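Local coordinates for site-specific recombinase, resolvase family protein (Streptococcus pneumoniae, PDB 3GUV), which probably cuts and rejoins DNA at specific sites as a serine recombinase of the resolvase/invertase family, at residues Lys6-Thr11 against Glu41-Tyr46. Sequence-based numbering, arbitrary orientation.
Sequences KVYLYT and EIVGEY
V7 and E41 start the backbone pairing of the parallel strands 6-11 and 41-46. V7 N donates to E41 O (2.8 Å), and V43 N returns a bond to V7 O. L9 N then reaches G44 O, Y46 N reaches L9 O, and T11 N reaches Y46 O. One extra residue fits between the V7-I42 and L9-E45 pairs, a beta bulge at V43-G44.

Y8 and Y46 form a T-shaped pair on one face of the sheet, with planes at 75° and centroids 5.0 Å apart. The Y46 ring is set beside its backbone N (chi1 -61°), which brings its CE2 edge over the centre of the Y8 ring. K6 and E41 run side by side on this face. K6 NZ makes a salt bridge with E41 OE2 (2.8 Å), nearly along the C-O axis. On the other face, L9 CD1 meets I42 CD1 at 3.9 Å.

Hydrogen bonds to D74 and D68 anchor the hydroxyls of Y8 and Y46, respectively. T11 OG1 is hydrogen-bonded to E47, and a water joins it to Y46 O.

Helix 24-37 joins the strands in a beta-alpha-beta crossover and packs on L9, T11 and I42. Helix 60-70 packs on both tyrosines. Strand 78-81 flanks strand 6-12, while strand 41-48 is outermost within this chain.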
ATOM      1  N   LYS A   6      20.363 -16.516   9.701  1.00 26.66           N
ATOM      2  CA  LYS A   6      21.103 -15.248   9.793  1.00 25.31           C
ATOM      3  C   LYS A   6      20.277 -14.035   9.302  1.00 24.10           C
ATOM      4  O   LYS A   6      19.630 -14.083   8.223  1.00 22.89           O
ATOM      5  CB  LYS A   6      22.405 -15.328   9.005  1.00 25.16           C
ATOM      6  CG  LYS A   6      23.435 -16.225   9.721  1.00 28.70           C
ATOM      7  CD  LYS A   6      24.645 -16.535   8.845  1.00 32.30           C
ATOM      8  CE  LYS A   6      24.975 -17.999   8.905  1.00 34.11           C
ATOM      9  NZ  LYS A   6      25.152 -18.485  10.304  1.00 35.90           N
ATOM     10  N   VAL A   7      20.370 -12.945  10.062  1.00 21.19           N
ATOM     11  CA  VAL A   7      19.643 -11.738   9.749  1.00 20.75           C
ATOM     12  C   VAL A   7      20.523 -10.463   9.912  1.00 21.05           C
ATOM     13  O   VAL A   7      21.572 -10.441  10.642  1.00 19.00           O
ATOM     14  CB  VAL A   7      18.344 -11.655  10.646  1.00 20.99           C
ATOM     15  CG1 VAL A   7      17.571 -13.029  10.709  1.00 18.47           C
ATOM     16  CG2 VAL A   7      18.668 -11.228  12.052  1.00 20.16           C
ATOM     17  N   TYR A   8      20.116  -9.431   9.180  1.00 20.91           N
ATOM     18  CA  TYR A   8      20.580  -8.054   9.367  1.00 21.32           C
ATOM     19  C   TYR A   8      19.480  -7.287  10.079  1.00 22.15           C
ATOM     20  O   TYR A   8      18.281  -7.556   9.823  1.00 22.88           O
ATOM     21  CB  TYR A   8      20.794  -7.366   8.009  1.00 21.50           C
ATOM     22  CG  TYR A   8      22.006  -7.776   7.175  1.00 22.37           C
ATOM     23  CD1 TYR A   8      23.207  -8.211   7.768  1.00 23.20           C
ATOM     24  CD2 TYR A   8      21.979  -7.632   5.796  1.00 24.78           C
ATOM     25  CE1 TYR A   8      24.290  -8.544   6.994  1.00 24.80           C
ATOM     26  CE2 TYR A   8      23.061  -7.946   5.005  1.00 25.79           C
ATOM     27  CZ  TYR A   8      24.226  -8.404   5.607  1.00 27.38           C
ATOM     28  OH  TYR A   8      25.308  -8.721   4.818  1.00 28.68           O
ATOM     29  N   LEU A   9      19.852  -6.341  10.941  1.00 21.85           N
ATOM     30  CA  LEU A   9      18.917  -5.365  11.516  1.00 22.14           C
ATOM     31  C   LEU A   9      19.035  -4.063  10.747  1.00 22.14           C
ATOM     32  O   LEU A   9      20.142  -3.641  10.479  1.00 22.72           O
ATOM     33  CB  LEU A   9      19.251  -5.096  12.981  1.00 21.47           C
ATOM     34  CG  LEU A   9      18.435  -5.849  14.009  1.00 23.30           C
ATOM     35  CD1 LEU A   9      18.349  -7.306  13.694  1.00 20.31           C
ATOM     36  CD2 LEU A   9      18.953  -5.523  15.442  1.00 19.50           C
ATOM     37  N   TYR A  10      17.920  -3.429  10.394  1.00 21.48           N
ATOM     38  CA  TYR A  10      17.948  -2.092   9.774  1.00 21.92           C
ATOM     39  C   TYR A  10      17.071  -1.123  10.536  1.00 21.96           C
ATOM     40  O   TYR A  10      15.902  -1.400  10.763  1.00 22.88           O
ATOM     41  CB  TYR A  10      17.455  -2.116   8.331  1.00 22.23           C
ATOM     42  CG  TYR A  10      17.490  -0.723   7.757  1.00 23.31           C
ATOM     43  CD1 TYR A  10      18.709  -0.119   7.434  1.00 22.20           C
ATOM     44  CD2 TYR A  10      16.300   0.037   7.599  1.00 22.66           C
ATOM     45  CE1 TYR A  10      18.753   1.176   6.927  1.00 23.87           C
ATOM     46  CE2 TYR A  10      16.338   1.339   7.123  1.00 22.89           C
ATOM     47  CZ  TYR A  10      17.544   1.903   6.783  1.00 24.12           C
ATOM     48  OH  TYR A  10      17.595   3.192   6.327  1.00 25.85           O
ATOM     49  N   THR A  11      17.621   0.021  10.916  1.00 22.75           N
ATOM     50  CA  THR A  11      16.849   1.042  11.621  1.00 22.86           C
ATOM     51  C   THR A  11      17.112   2.413  10.990  1.00 22.24           C
ATOM     52  O   THR A  11      18.135   2.621  10.359  1.00 21.88           O
ATOM     53  CB  THR A  11      17.176   1.087  13.161  1.00 22.75           C
ATOM     54  OG1 THR A  11      18.571   1.324  13.364  1.00 25.27           O
ATOM     55  CG2 THR A  11      16.779  -0.210  13.871  1.00 23.66           C
ATOM     56  N   GLU A  41      20.357 -15.329  14.256  1.00 27.75           N
ATOM     57  CA  GLU A  41      21.727 -14.894  14.442  1.00 28.03           C
ATOM     58  C   GLU A  41      21.936 -13.599  13.663  1.00 26.21           C
ATOM     59  O   GLU A  41      21.801 -13.557  12.433  1.00 25.76           O
ATOM     60  CB  GLU A  41      22.714 -15.986  13.989  1.00 28.28           C
ATOM     61  CG  GLU A  41      24.142 -15.754  14.470  1.00 31.49           C
ATOM     62  CD  GLU A  41      25.205 -16.648  13.818  1.00 35.45           C
ATOM     63  OE1 GLU A  41      26.325 -16.716  14.365  1.00 38.99           O
ATOM     64  OE2 GLU A  41      24.956 -17.272  12.769  1.00 39.34           O
ATOM     65  N   ILE A  42      22.260 -12.537  14.393  1.00 25.00           N
ATOM     66  CA  ILE A  42      22.431 -11.220  13.809  1.00 23.45           C
ATOM     67  C   ILE A  42      23.865 -11.192  13.322  1.00 23.98           C
ATOM     68  O   ILE A  42      24.786 -11.502  14.090  1.00 23.73           O
ATOM     69  CB  ILE A  42      22.187 -10.077  14.831  1.00 23.05           C
ATOM     70  CG1 ILE A  42      20.765 -10.175  15.409  1.00 22.87           C
ATOM     71  CG2 ILE A  42      22.434  -8.718  14.200  1.00 20.97           C
ATOM     72  CD1 ILE A  42      20.412  -9.111  16.536  1.00 20.08           C
ATOM     73  N   VAL A  43      24.038 -10.832  12.050  1.00 23.88           N
ATOM     74  CA  VAL A  43      25.340 -10.763  11.411  1.00 23.84           C
ATOM     75  C   VAL A  43      25.627  -9.373  10.814  1.00 24.83           C
ATOM     76  O   VAL A  43      26.650  -9.183  10.144  1.00 25.79           O
ATOM     77  CB  VAL A  43      25.534 -11.890  10.355  1.00 24.11           C
ATOM     78  CG1 VAL A  43      25.538 -13.224  11.047  1.00 23.03           C
ATOM     79  CG2 VAL A  43      24.474 -11.810   9.211  1.00 21.78           C
ATOM     80  N   GLY A  44      24.766  -8.393  11.111  1.00 24.02           N
ATOM     81  CA  GLY A  44      24.969  -7.019  10.653  1.00 24.04           C
ATOM     82  C   GLY A  44      23.876  -6.074  11.127  1.00 23.73           C
ATOM     83  O   GLY A  44      22.732  -6.453  11.199  1.00 23.33           O
ATOM     84  N   GLU A  45      24.246  -4.862  11.470  1.00 23.67           N
ATOM     85  CA  GLU A  45      23.302  -3.857  11.901  1.00 25.32           C
ATOM     86  C   GLU A  45      23.615  -2.606  11.124  1.00 25.52           C
ATOM     87  O   GLU A  45      24.783  -2.193  11.078  1.00 25.03           O
ATOM     88  CB  GLU A  45      23.423  -3.594  13.396  1.00 25.65           C
ATOM     89  CG  GLU A  45      23.181  -4.856  14.248  1.00 29.34           C
ATOM     90  CD  GLU A  45      23.440  -4.636  15.718  1.00 33.57           C
ATOM     91  OE1 GLU A  45      22.746  -3.782  16.315  1.00 37.75           O
ATOM     92  OE2 GLU A  45      24.331  -5.322  16.292  1.00 38.06           O
ATOM     93  N   TYR A  46      22.590  -2.039  10.480  1.00 24.41           N
ATOM     94  CA  TYR A  46      22.720  -0.853   9.649  1.00 24.82           C
ATOM     95  C   TYR A  46      21.686   0.210  10.103  1.00 25.41           C
ATOM     96  O   TYR A  46      20.572  -0.116  10.461  1.00 24.42           O
ATOM     97  CB  TYR A  46      22.455  -1.199   8.197  1.00 25.11           C
ATOM     98  CG  TYR A  46      23.384  -2.218   7.569  1.00 24.42           C
ATOM     99  CD1 TYR A  46      24.456  -1.829   6.784  1.00 25.28           C
ATOM    100  CD2 TYR A  46      23.140  -3.575   7.723  1.00 24.60           C
ATOM    101  CE1 TYR A  46      25.301  -2.806   6.180  1.00 28.60           C
ATOM    102  CE2 TYR A  46      23.960  -4.534   7.167  1.00 27.50           C
ATOM    103  CZ  TYR A  46      25.029  -4.150   6.380  1.00 27.81           C
ATOM    104  OH  TYR A  46      25.789  -5.118   5.813  1.00 32.44           O
TER
HETATM  105  O   HOH W   1      20.097  -1.383  13.212  1.00 32.67           O